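Local coordinates for protein cystalysin (Treponema denticola, PDB 1C7O) that belongs to the fold-type I family of pyridoxal-phosphate-dependent aminotransferase-like proteins and holds the ligand PPG in its active site, at residues I93-V98 / G246-I251; D203-D208 / F233-K238; I352-G357 / G366-N371. All coordinates share one frame; numbering follows the deposited sequence.

Contact 1. Residues I93-V98 / G246-I251; sequences INTAGV and GMSNII. With PPG ((2E,3E)-4-(2-aminoethoxy)-2-[({3-hydroxy-2-methyl-5-[(phosphonooxy)methyl]pyridin-4-yl}methyl)imino]but-3-enoic acid), chain I.
Asn94 reaches across to the neighbouring strand with its amide nitrogen. Its ND2 donates to Ser248 O at 2.7 Å, a nearly straight bond that lies close to the amide plane of Asn94. A second, weak and bent bond runs from ND2 to Asn249 OD1. The two asparagine side chains lie side by side, their amide planes 73° apart. Asn249 OD1 also bonds to Tyr71 OH, so it has two partners. The sulfur of Met247 rests beside Asn94, with SD 3.9 Å from ND2. Thr95 and Ser248 meet on the other face. Thr95 OG1 sits between its own backbone N and carbonyl carbon (chi1 64°), where it donates to Gly97 O and touches Ser248 CB at 3.2 Å. The side chains of Thr95 and Ile250 cross at about a right angle, with Ile250 CG1 near Thr95 OG1. The antiparallel backbones are joined by Ile93 N to Ile250 O, Ile250 N to Ile93 O and Ser248 N to Thr95 O. Gly97 is at the N-cap position, just before helix 98-109. Val98 N then donates to PPG OP2 at 2.7 Å, almost straight at 171°. A phosphate at a helix N-terminus is typical of this fold. Strand 92-95 is one of the two outermost strands of the large mixed sheet in this chain. Helix 255-268 packs on Ile93 and Thr95, helix 275-287 on Asn94 and Met247, and strand 230-234 borders 248-252.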
loop_
_atom_site.group_PDB
_atom_site.type_symbol
_atom_site.label_atom_id
_atom_site.label_comp_id
_atom_site.label_asym_id
_atom_site.label_seq_id
_atom_site.Cartn_x
_atom_site.Cartn_y
_atom_site.Cartn_z
ATOM N N ILE A 93 5.344 -13.563 -2.801
ATOM C CA ILE A 93 5.812 -12.194 -2.727
ATOM C C ILE A 93 4.578 -11.333 -2.510
ATOM O O ILE A 93 3.592 -11.442 -3.246
ATOM C CB ILE A 93 6.506 -11.767 -4.029
ATOM C CG1 ILE A 93 7.747 -12.625 -4.261
ATOM C CG2 ILE A 93 6.849 -10.289 -3.963
ATOM C CD1 ILE A 93 8.763 -12.574 -3.123
ATOM N N ASN A 94 4.618 -10.476 -1.501
ATOM C CA ASN A 94 3.466 -9.642 -1.222
ATOM C C ASN A 94 3.540 -8.236 -1.782
ATOM O O ASN A 94 4.617 -7.647 -1.893
ATOM C CB ASN A 94 3.225 -9.594 0.279
ATOM C CG ASN A 94 2.985 -10.962 0.858
ATOM O OD1 ASN A 94 3.822 -11.498 1.573
ATOM N ND2 ASN A 94 1.835 -11.545 0.535
ATOM N N THR A 95 2.371 -7.717 -2.141
ATOM C CA THR A 95 2.225 -6.377 -2.685
ATOM C C THR A 95 0.888 -5.859 -2.169
ATOM O O THR A 95 0.028 -6.650 -1.769
ATOM C CB THR A 95 2.192 -6.387 -4.231
ATOM O OG1 THR A 95 1.032 -7.097 -4.683
ATOM C CG2 THR A 95 3.430 -7.063 -4.784
ATOM N N ALA A 96 0.717 -4.539 -2.174
ATOM C CA ALA A 96 -0.520 -3.930 -1.701
ATOM C C ALA A 96 -1.702 -4.365 -2.553
ATOM O O ALA A 96 -2.757 -4.712 -2.022
ATOM C CB ALA A 96 -0.403 -2.431 -1.715
ATOM N N GLY A 97 -1.529 -4.343 -3.867
ATOM C CA GLY A 97 -2.603 -4.752 -4.755
ATOM C C GLY A 97 -2.125 -5.552 -5.956
ATOM O O GLY A 97 -0.917 -5.646 -6.217
ATOM N N VAL A 98 -3.071 -6.138 -6.683
ATOM C CA VAL A 98 -2.750 -6.926 -7.865
ATOM C C VAL A 98 -2.435 -6.016 -9.061
ATOM O O VAL A 98 -1.542 -6.319 -9.854
ATOM C CB VAL A 98 -3.913 -7.911 -8.212
ATOM C CG1 VAL A 98 -3.659 -8.588 -9.557
ATOM C CG2 VAL A 98 -4.026 -8.974 -7.126
ATOM N N GLY A 246 -5.926 -4.492 1.618
ATOM C CA GLY A 246 -4.679 -4.442 0.871
ATOM C C GLY A 246 -3.603 -5.479 1.130
ATOM O O GLY A 246 -2.600 -5.187 1.792
ATOM N N MET A 247 -3.797 -6.688 0.612
ATOM C CA MET A 247 -2.794 -7.727 0.770
ATOM C C MET A 247 -2.854 -8.722 -0.364
ATOM O O MET A 247 -3.781 -9.515 -0.448
ATOM C CB MET A 247 -2.956 -8.469 2.090
ATOM C CG MET A 247 -1.801 -9.431 2.351
ATOM S SD MET A 247 -0.205 -8.615 2.057
ATOM C CE MET A 247 0.008 -7.734 3.604
ATOM N N SER A 248 -1.860 -8.674 -1.240
ATOM C CA SER A 248 -1.812 -9.592 -2.365
ATOM C C SER A 248 -0.747 -10.653 -2.146
ATOM O O SER A 248 0.198 -10.450 -1.379
ATOM C CB SER A 248 -1.505 -8.839 -3.663
ATOM O OG SER A 248 -2.568 -7.980 -4.022
ATOM N N ASN A 249 -0.916 -11.789 -2.819
ATOM C CA ASN A 249 0.040 -12.888 -2.735
ATOM C C ASN A 249 0.459 -13.245 -4.158
ATOM O O ASN A 249 -0.159 -14.091 -4.798
ATOM C CB ASN A 249 -0.591 -14.105 -2.050
ATOM C CG ASN A 249 -0.945 -13.846 -0.598
ATOM O OD1 ASN A 249 -0.079 -13.510 0.216
ATOM N ND2 ASN A 249 -2.221 -14.000 -0.262
ATOM N N ILE A 250 1.494 -12.581 -4.663
ATOM C CA ILE A 250 1.965 -12.854 -6.014
ATOM C C ILE A 250 2.861 -14.079 -5.937
ATOM O O ILE A 250 3.865 -14.077 -5.229
ATOM C CB ILE A 250 2.768 -11.666 -6.593
ATOM C CG1 ILE A 250 2.080 -10.340 -6.247
ATOM C CG2 ILE A 250 2.866 -11.800 -8.109
ATOM C CD1 ILE A 250 0.646 -10.245 -6.715
ATOM N N ILE A 251 2.481 -15.128 -6.659
ATOM C CA ILE A 251 3.221 -16.385 -6.663
ATOM C C ILE A 251 4.177 -16.447 -7.846
ATOM O O ILE A 251 3.759 -16.336 -9.002
ATOM C CB ILE A 251 2.252 -17.592 -6.714
ATOM C CG1 ILE A 251 1.174 -17.442 -5.629
ATOM C CG2 ILE A 251 3.026 -18.899 -6.545
ATOM C CD1 ILE A 251 1.714 -17.219 -4.214
HETATM N N1 PPG I . -7.492 -7.738 -11.608
HETATM C C2 PPG I . -8.741 -8.016 -12.147
HETATM C C2A PPG I . -8.742 -8.941 -13.319
HETATM C C3 PPG I . -9.907 -7.410 -11.492
HETATM O O3 PPG I . -11.097 -7.735 -12.114
HETATM C C4 PPG I . -9.748 -6.589 -10.364
HETATM C C4A PPG I . -10.977 -5.838 -9.842
HETATM C C5 PPG I . -8.333 -6.354 -9.870
HETATM C C6 PPG I . -7.269 -6.955 -10.533
HETATM C C5A PPG I . -8.028 -5.380 -8.665
HETATM O OP4 PPG I . -7.056 -5.939 -7.760
HETATM P P PPG I . -6.420 -5.023 -6.589
HETATM O OP1 PPG I . -5.625 -3.983 -7.283
HETATM O OP2 PPG I . -5.568 -5.963 -5.720
HETATM O OP3 PPG I . -7.565 -4.513 -5.798
HETATM N N4A PPG I . -11.194 -4.609 -10.571
HETATM C CAI PPG I . -12.404 -3.822 -10.271
HETATM C CBC PPG I . -13.558 -3.893 -11.227
HETATM O O2B PPG I . -14.720 -3.139 -11.031
HETATM O O3B PPG I . -13.481 -4.685 -12.261
HETATM C CBI PPG I . -12.494 -3.070 -9.050
HETATM C CGI PPG I . -12.395 -1.652 -9.057
HETATM O OET PPG I . -11.178 -0.955 -9.444
HETATM C CEI PPG I . -11.388 0.482 -9.054
HETATM C CFI PPG I . -11.515 0.594 -7.518
HETATM N NI PPG I . -11.790 1.928 -7.085
#

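Contact 2. Residues D203-D208 / F233-K238; sequences DEIHFD and FTAPSK. With PPG ((2E,3E)-4-(2-aminoethoxy)-2-[({3-hydroxy-2-methyl-5-[(phosphonooxy)methyl]pyridin-4-yl}methyl)imino]but-3-enoic acid), chain I.
Asp203 and Phe233 form a parallel bridge with their CA atoms 4.6 Å apart, and Glu204 N donates to Phe233 O at 3.0 Å before residues 204-207 fold into a type I turn. Phe233 turns its ring so that an edge meets the backbone of Asp203, with CD1 3.8 Å from Asp203 CA. The carboxylate of Asp203 has two roles. OD2 accepts from Ile205 N, closing an Asx turn that fixes the rotation of the group. OD1 lies 2.7 Å from PPG N1, the pyridine nitrogen. An aspartate at this position is characteristic of fold-type I pyridoxal-phosphate proteins, and it would probably stabilise a protonated ring nitrogen. Ile205 sends its two branches different ways. CG2 lies against a face of the pyridine ring, near PPG N1 and C2. CG1 is anti to the backbone N (chi1 -171°), and this carries CD1 to Ala235 CB at 3.9 Å and to Ser237 OG at 3.3 Å. The side chains of His206 and Lys238 cross obliquely, with His206 NE2 3.7 Å from Lys238 CG. The lysine chain is nearly eclipsed at chi2 (-13°), and its NZ ends 2.9 Å from PPG C4A. NZ also has a weak hydrogen bond to Tyr64 OH of the second subunit. Further out, Phe207 CE1 touches Thr234 CG2. Thr234 OG1 is bonded to Asn249 O of the next strand. The contact lies at the C-terminal ends of neighbouring strands 199-203 and 230-234. Helix 98-109 packs on Asp203, Ile205 and Phe233, helix 69-83 on Phe207 and Thr234, and strand 248-252 on Phe233 and Ala235.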
loop_
_atom_site.group_PDB
_atom_site.type_symbol
_atom_site.label_atom_id
_atom_site.label_comp_id
_atom_site.label_asym_id
_atom_site.label_seq_id
_atom_site.Cartn_x
_atom_site.Cartn_y
_atom_site.Cartn_z
ATOM N N ASP A 203 -3.296 -13.169 -14.145
ATOM C CA ASP A 203 -4.008 -12.508 -13.062
ATOM C C ASP A 203 -5.206 -13.388 -12.755
ATOM O O ASP A 203 -6.172 -13.412 -13.511
ATOM C CB ASP A 203 -4.450 -11.125 -13.544
ATOM C CG ASP A 203 -5.311 -10.389 -12.544
ATOM O OD1 ASP A 203 -5.490 -9.173 -12.748
ATOM O OD2 ASP A 203 -5.811 -11.005 -11.578
ATOM N N GLU A 204 -5.133 -14.119 -11.645
ATOM C CA GLU A 204 -6.201 -15.037 -11.252
ATOM C C GLU A 204 -6.880 -14.618 -9.948
ATOM O O GLU A 204 -7.332 -15.464 -9.175
ATOM C CB GLU A 204 -5.622 -16.453 -11.123
ATOM C CG GLU A 204 -4.775 -16.863 -12.332
ATOM C CD GLU A 204 -4.384 -18.339 -12.342
ATOM O OE1 GLU A 204 -4.866 -19.102 -11.474
ATOM O OE2 GLU A 204 -3.598 -18.735 -13.232
ATOM N N ILE A 205 -6.965 -13.310 -9.718
ATOM C CA ILE A 205 -7.574 -12.776 -8.502
ATOM C C ILE A 205 -9.031 -13.224 -8.302
ATOM O O ILE A 205 -9.545 -13.257 -7.174
ATOM C CB ILE A 205 -7.491 -11.221 -8.494
ATOM C CG1 ILE A 205 -7.923 -10.681 -7.129
ATOM C CG2 ILE A 205 -8.348 -10.644 -9.618
ATOM C CD1 ILE A 205 -7.616 -9.223 -6.932
ATOM N N HIS A 206 -9.684 -13.588 -9.400
ATOM C CA HIS A 206 -11.069 -14.036 -9.357
ATOM C C HIS A 206 -11.227 -15.543 -9.295
ATOM O O HIS A 206 -12.356 -16.040 -9.301
ATOM C CB HIS A 206 -11.812 -13.538 -10.594
ATOM C CG HIS A 206 -12.257 -12.120 -10.498
ATOM N ND1 HIS A 206 -11.901 -11.163 -11.423
ATOM C CD2 HIS A 206 -13.046 -11.494 -9.592
ATOM C CE1 HIS A 206 -12.451 -10.009 -11.093
ATOM N NE2 HIS A 206 -13.151 -10.186 -9.983
ATOM N N PHE A 207 -10.112 -16.266 -9.215
ATOM C CA PHE A 207 -10.171 -17.721 -9.227
ATOM C C PHE A 207 -10.948 -18.447 -8.126
ATOM O O PHE A 207 -11.107 -19.663 -8.195
ATOM C CB PHE A 207 -8.751 -18.309 -9.384
ATOM C CG PHE A 207 -7.908 -18.311 -8.127
ATOM C CD1 PHE A 207 -6.607 -18.807 -8.177
ATOM C CD2 PHE A 207 -8.407 -17.892 -6.899
ATOM C CE1 PHE A 207 -5.823 -18.891 -7.026
ATOM C CE2 PHE A 207 -7.630 -17.975 -5.746
ATOM C CZ PHE A 207 -6.340 -18.475 -5.809
ATOM N N ASP A 208 -11.444 -17.716 -7.129
ATOM C CA ASP A 208 -12.213 -18.342 -6.047
ATOM C C ASP A 208 -13.717 -18.169 -6.259
ATOM O O ASP A 208 -14.523 -18.811 -5.590
ATOM C CB ASP A 208 -11.840 -17.749 -4.679
ATOM C CG ASP A 208 -10.493 -18.236 -4.162
ATOM O OD1 ASP A 208 -10.282 -19.462 -4.078
ATOM O OD2 ASP A 208 -9.645 -17.387 -3.817
ATOM N N PHE A 233 -0.771 -13.715 -10.294
ATOM C CA PHE A 233 -1.296 -12.742 -9.347
ATOM C C PHE A 233 -2.517 -13.272 -8.596
ATOM O O PHE A 233 -3.561 -13.555 -9.204
ATOM C CB PHE A 233 -1.684 -11.452 -10.071
ATOM C CG PHE A 233 -0.597 -10.880 -10.936
ATOM C CD1 PHE A 233 -0.631 -11.044 -12.313
ATOM C CD2 PHE A 233 0.447 -10.150 -10.375
ATOM C CE1 PHE A 233 0.349 -10.491 -13.125
ATOM C CE2 PHE A 233 1.438 -9.588 -11.181
ATOM C CZ PHE A 233 1.385 -9.761 -12.561
ATOM N N THR A 234 -2.403 -13.421 -7.281
ATOM C CA THR A 234 -3.544 -13.888 -6.513
ATOM C C THR A 234 -3.780 -12.970 -5.328
ATOM O O THR A 234 -2.892 -12.216 -4.938
ATOM C CB THR A 234 -3.345 -15.301 -5.981
ATOM O OG1 THR A 234 -2.447 -15.270 -4.865
ATOM C CG2 THR A 234 -2.791 -16.194 -7.071
ATOM N N ALA A 235 -4.981 -13.041 -4.759
ATOM C CA ALA A 235 -5.342 -12.228 -3.608
ATOM C C ALA A 235 -6.627 -12.739 -2.964
ATOM O O ALA A 235 -7.415 -13.441 -3.596
ATOM C CB ALA A 235 -5.521 -10.780 -4.037
ATOM N N PRO A 236 -6.847 -12.410 -1.685
ATOM C CA PRO A 236 -8.066 -12.858 -1.007
ATOM C C PRO A 236 -9.143 -11.765 -1.118
ATOM O O PRO A 236 -10.297 -11.964 -0.759
ATOM C CB PRO A 236 -7.590 -13.053 0.427
ATOM C CG PRO A 236 -6.649 -11.890 0.596
ATOM C CD PRO A 236 -5.865 -11.890 -0.710
ATOM N N SER A 237 -8.731 -10.613 -1.628
ATOM C CA SER A 237 -9.592 -9.454 -1.777
ATOM C C SER A 237 -10.985 -9.685 -2.376
ATOM O O SER A 237 -11.988 -9.391 -1.724
ATOM C CB SER A 237 -8.844 -8.375 -2.567
ATOM O OG SER A 237 -8.274 -8.923 -3.739
ATOM N N LYS A 238 -11.059 -10.194 -3.606
ATOM C CA LYS A 238 -12.354 -10.422 -4.231
ATOM C C LYS A 238 -13.129 -11.544 -3.558
ATOM O O LYS A 238 -14.339 -11.435 -3.349
ATOM C CB LYS A 238 -12.191 -10.733 -5.724
ATOM C CG LYS A 238 -11.829 -9.531 -6.593
ATOM C CD LYS A 238 -12.022 -8.211 -5.831
ATOM C CE LYS A 238 -11.750 -7.010 -6.698
ATOM N NZ LYS A 238 -10.390 -7.115 -7.262
HETATM N N1 PPG I . -7.492 -7.738 -11.608
HETATM C C2 PPG I . -8.741 -8.016 -12.147
HETATM C C2A PPG I . -8.742 -8.941 -13.319
HETATM C C3 PPG I . -9.907 -7.410 -11.492
HETATM O O3 PPG I . -11.097 -7.735 -12.114
HETATM C C4 PPG I . -9.748 -6.589 -10.364
HETATM C C4A PPG I . -10.977 -5.838 -9.842
HETATM C C5 PPG I . -8.333 -6.354 -9.870
HETATM C C6 PPG I . -7.269 -6.955 -10.533
HETATM C C5A PPG I . -8.028 -5.380 -8.665
HETATM O OP4 PPG I . -7.056 -5.939 -7.760
HETATM P P PPG I . -6.420 -5.023 -6.589
HETATM O OP1 PPG I . -5.625 -3.983 -7.283
HETATM O OP2 PPG I . -5.568 -5.963 -5.720
HETATM O OP3 PPG I . -7.565 -4.513 -5.798
HETATM N N4A PPG I . -11.194 -4.609 -10.571
HETATM C CAI PPG I . -12.404 -3.822 -10.271
HETATM C CBC PPG I . -13.558 -3.893 -11.227
HETATM O O2B PPG I . -14.720 -3.139 -11.031
HETATM O O3B PPG I . -13.481 -4.685 -12.261
HETATM C CBI PPG I . -12.494 -3.070 -9.050
HETATM C CGI PPG I . -12.395 -1.652 -9.057
HETATM O OET PPG I . -11.178 -0.955 -9.444
HETATM C CEI PPG I . -11.388 0.482 -9.054
HETATM C CFI PPG I . -11.515 0.594 -7.518
HETATM N NI PPG I . -11.790 1.928 -7.085
#

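Contact 3. Residues I352-G357 / G366-N371; sequences IFFDEG and GFERIN. With PPG ((2E,3E)-4-(2-aminoethoxy)-2-[({3-hydroxy-2-methyl-5-[(phosphonooxy)methyl]pyridin-4-yl}methyl)imino]but-3-enoic acid), chain I.
Phe354 lays its ring against the side chain of Glu368. Glu368 CB stands over one face, 3.8 Å from the ring centroid and 28° off the normal, a CH-pi contact. Ile352 CG2 lies over the opposite face. Ile370 comes to the edge, with CG1 in the ring plane and CB 3.6 Å from Phe354 CE1. The ring is therefore held between side chains of both segments. Beyond it, Asp355 and Arg369 form an antiparallel hydrogen-bonded pair, with Asp355 N to Arg369 O and Arg369 N to Asp355 O. Gly357 N adds a bond to Phe367 O. The side chains of Asp355 and Arg369 run side by side and stack, their carboxylate and guanidinium planes 7° apart. Asp355 OD2 sits over the guanidinium face, 3.2 Å from Arg369 NH2. This salt bridge is one of charge alone, since no N-H points at the oxygen. The bend at chi3 (68°) turns the end of the Arg369 chain, and the guanidinium edge is used for the ligand. NH1 donates to PPG O3B at 2.7 Å and NH2 to PPG O2B at 2.8 Å, a two-pronged grip on the carboxylate. On the Phe354 side of the hairpin, Glu356 OE2 lies 2.8 Å from Glu368 OE1. Two buried carboxylates this close would be unfavourable if both were charged, so at least one is probably protonated. Asp355 takes a face of the guanidinium, while its N-H groups serve the ligand carboxylate, Asn175 OD1 and Ser37 O. The negative charge of Asp355 probably balances the arginine without using those N-H groups.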
loop_
_atom_site.group_PDB
_atom_site.type_symbol
_atom_site.label_atom_id
_atom_site.label_comp_id
_atom_site.label_asym_id
_atom_site.label_seq_id
_atom_site.Cartn_x
_atom_site.Cartn_y
_atom_site.Cartn_z
ATOM N N ILE A 352 -29.448 2.914 -12.858
ATOM C CA ILE A 352 -28.819 1.637 -12.577
ATOM C C ILE A 352 -27.364 1.846 -13.008
ATOM O O ILE A 352 -27.086 2.171 -14.165
ATOM C CB ILE A 352 -29.509 0.470 -13.352
ATOM C CG1 ILE A 352 -29.381 -0.821 -12.534
ATOM C CG2 ILE A 352 -28.893 0.293 -14.742
ATOM C CD1 ILE A 352 -30.170 -1.995 -13.088
ATOM N N PHE A 353 -26.443 1.696 -12.062
ATOM C CA PHE A 353 -25.030 1.921 -12.335
ATOM C C PHE A 353 -24.195 0.679 -12.591
ATOM O O PHE A 353 -23.804 -0.025 -11.664
ATOM C CB PHE A 353 -24.416 2.726 -11.195
ATOM C CG PHE A 353 -25.055 4.062 -10.994
ATOM C CD1 PHE A 353 -26.349 4.161 -10.492
ATOM C CD2 PHE A 353 -24.378 5.223 -11.333
ATOM C CE1 PHE A 353 -26.958 5.405 -10.334
ATOM C CE2 PHE A 353 -24.979 6.470 -11.179
ATOM C CZ PHE A 353 -26.271 6.560 -10.681
ATOM N N PHE A 354 -23.923 0.431 -13.867
ATOM C CA PHE A 354 -23.117 -0.706 -14.307
ATOM C C PHE A 354 -21.689 -0.220 -14.488
ATOM O O PHE A 354 -21.311 0.886 -14.084
ATOM C CB PHE A 354 -23.535 -1.202 -15.697
ATOM C CG PHE A 354 -24.914 -1.768 -15.783
ATOM C CD1 PHE A 354 -25.304 -2.827 -14.975
ATOM C CD2 PHE A 354 -25.790 -1.312 -16.763
ATOM C CE1 PHE A 354 -26.543 -3.430 -15.146
ATOM C CE2 PHE A 354 -27.032 -1.909 -16.943
ATOM C CZ PHE A 354 -27.408 -2.971 -16.134
ATOM N N ASP A 355 -20.915 -1.080 -15.132
ATOM C CA ASP A 355 -19.552 -0.781 -15.500
ATOM C C ASP A 355 -19.715 -0.832 -17.019
ATOM O O ASP A 355 -19.649 -1.900 -17.631
ATOM C CB ASP A 355 -18.603 -1.866 -14.988
ATOM C CG ASP A 355 -17.598 -1.330 -13.975
ATOM O OD1 ASP A 355 -18.023 -0.637 -13.023
ATOM O OD2 ASP A 355 -16.385 -1.601 -14.126
ATOM N N GLU A 356 -20.001 0.327 -17.608
ATOM C CA GLU A 356 -20.208 0.446 -19.049
ATOM C C GLU A 356 -19.180 -0.372 -19.817
ATOM O O GLU A 356 -17.981 -0.107 -19.740
ATOM C CB GLU A 356 -20.136 1.918 -19.464
ATOM C CG GLU A 356 -21.101 2.822 -18.698
ATOM C CD GLU A 356 -22.565 2.558 -19.031
ATOM O OE1 GLU A 356 -23.414 2.702 -18.124
ATOM O OE2 GLU A 356 -22.870 2.222 -20.198
ATOM N N GLY A 357 -19.669 -1.364 -20.556
ATOM C CA GLY A 357 -18.808 -2.248 -21.327
ATOM C C GLY A 357 -17.682 -1.640 -22.138
ATOM O O GLY A 357 -16.594 -2.202 -22.207
ATOM N N GLY A 366 -21.704 -1.491 -26.190
ATOM C CA GLY A 366 -23.021 -2.076 -26.341
ATOM C C GLY A 366 -23.334 -3.009 -25.190
ATOM O O GLY A 366 -24.478 -3.430 -25.017
ATOM N N PHE A 367 -22.317 -3.336 -24.401
ATOM C CA PHE A 367 -22.500 -4.229 -23.259
ATOM C C PHE A 367 -22.494 -3.456 -21.952
ATOM O O PHE A 367 -22.118 -2.282 -21.914
ATOM C CB PHE A 367 -21.395 -5.293 -23.198
ATOM C CG PHE A 367 -21.361 -6.210 -24.387
ATOM C CD1 PHE A 367 -20.838 -5.776 -25.602
ATOM C CD2 PHE A 367 -21.875 -7.502 -24.298
ATOM C CE1 PHE A 367 -20.830 -6.610 -26.711
ATOM C CE2 PHE A 367 -21.873 -8.348 -25.403
ATOM C CZ PHE A 367 -21.349 -7.897 -26.613
ATOM N N GLU A 368 -22.908 -4.138 -20.886
ATOM C CA GLU A 368 -22.946 -3.571 -19.542
ATOM C C GLU A 368 -22.510 -4.676 -18.583
ATOM O O GLU A 368 -22.869 -5.841 -18.773
ATOM C CB GLU A 368 -24.368 -3.130 -19.175
ATOM C CG GLU A 368 -24.984 -2.078 -20.075
ATOM C CD GLU A 368 -24.342 -0.716 -19.923
ATOM O OE1 GLU A 368 -24.826 0.240 -20.565
ATOM O OE2 GLU A 368 -23.352 -0.595 -19.166
ATOM N N ARG A 369 -21.733 -4.324 -17.562
ATOM C CA ARG A 369 -21.294 -5.316 -16.585
ATOM C C ARG A 369 -22.030 -5.071 -15.268
ATOM O O ARG A 369 -21.903 -4.010 -14.664
ATOM C CB ARG A 369 -19.785 -5.229 -16.353
ATOM C CG ARG A 369 -19.187 -6.517 -15.801
ATOM C CD ARG A 369 -17.799 -6.298 -15.270
ATOM N NE ARG A 369 -17.831 -5.462 -14.082
ATOM C CZ ARG A 369 -16.749 -5.023 -13.452
ATOM N NH1 ARG A 369 -15.547 -5.347 -13.908
ATOM N NH2 ARG A 369 -16.873 -4.261 -12.369
ATOM N N ILE A 370 -22.803 -6.055 -14.830
ATOM C CA ILE A 370 -23.563 -5.931 -13.598
ATOM C C ILE A 370 -22.922 -6.711 -12.454
ATOM O O ILE A 370 -22.528 -7.869 -12.621
ATOM C CB ILE A 370 -25.003 -6.436 -13.804
ATOM C CG1 ILE A 370 -25.848 -6.154 -12.561
ATOM C CG2 ILE A 370 -24.986 -7.934 -14.107
ATOM C CD1 ILE A 370 -27.313 -6.543 -12.723
ATOM N N ASN A 371 -22.811 -6.061 -11.297
ATOM C CA ASN A 371 -22.231 -6.694 -10.113
ATOM C C ASN A 371 -23.317 -7.493 -9.405
ATOM O O ASN A 371 -24.256 -6.918 -8.860
ATOM C CB ASN A 371 -21.680 -5.646 -9.152
ATOM C CG ASN A 371 -20.921 -6.265 -8.006
ATOM O OD1 ASN A 371 -21.319 -7.304 -7.480
ATOM N ND2 ASN A 371 -19.824 -5.629 -7.604
HETATM N N1 PPG I . -7.492 -7.738 -11.608
HETATM C C2 PPG I . -8.741 -8.016 -12.147
HETATM C C2A PPG I . -8.742 -8.941 -13.319
HETATM C C3 PPG I . -9.907 -7.410 -11.492
HETATM O O3 PPG I . -11.097 -7.735 -12.114
HETATM C C4 PPG I . -9.748 -6.589 -10.364
HETATM C C4A PPG I . -10.977 -5.838 -9.842
HETATM C C5 PPG I . -8.333 -6.354 -9.870
HETATM C C6 PPG I . -7.269 -6.955 -10.533
HETATM C C5A PPG I . -8.028 -5.380 -8.665
HETATM O OP4 PPG I . -7.056 -5.939 -7.760
HETATM P P PPG I . -6.420 -5.023 -6.589
HETATM O OP1 PPG I . -5.625 -3.983 -7.283
HETATM O OP2 PPG I . -5.568 -5.963 -5.720
HETATM O OP3 PPG I . -7.565 -4.513 -5.798
HETATM N N4A PPG I . -11.194 -4.609 -10.571
HETATM C CAI PPG I . -12.404 -3.822 -10.271
HETATM C CBC PPG I . -13.558 -3.893 -11.227
HETATM O O2B PPG I . -14.720 -3.139 -11.031
HETATM O O3B PPG I . -13.481 -4.685 -12.261
HETATM C CBI PPG I . -12.494 -3.070 -9.050
HETATM C CGI PPG I . -12.395 -1.652 -9.057
HETATM O OET PPG I . -11.178 -0.955 -9.444
HETATM C CEI PPG I . -11.388 0.482 -9.054
HETATM C CFI PPG I . -11.515 0.594 -7.518
HETATM N NI PPG I . -11.790 1.928 -7.085
#

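In the fold
Contacts 1 and 2 belong to the same large mixed sheet, where strands 248-252 and 230-234 are neighbours. Their centres are 10 Å apart, and Val98 packs on both Ile205 and Phe233. Contact 2 is nested along the chain within the loop that contact 1 closes. Contact 3 follows later, in a separate three-stranded antiparallel sheet. Its centre is 27 Å from that of contact 1 and 21 Å from that of contact 2, with no direct touch to either. PPG spans the gap. Contact 1 holds its phosphate, contact 2 meets its pyridine ring and the C4A atom beside it, and contact 3 grips its carboxylate. The ligand site is thus assembled from distant parts of the chain.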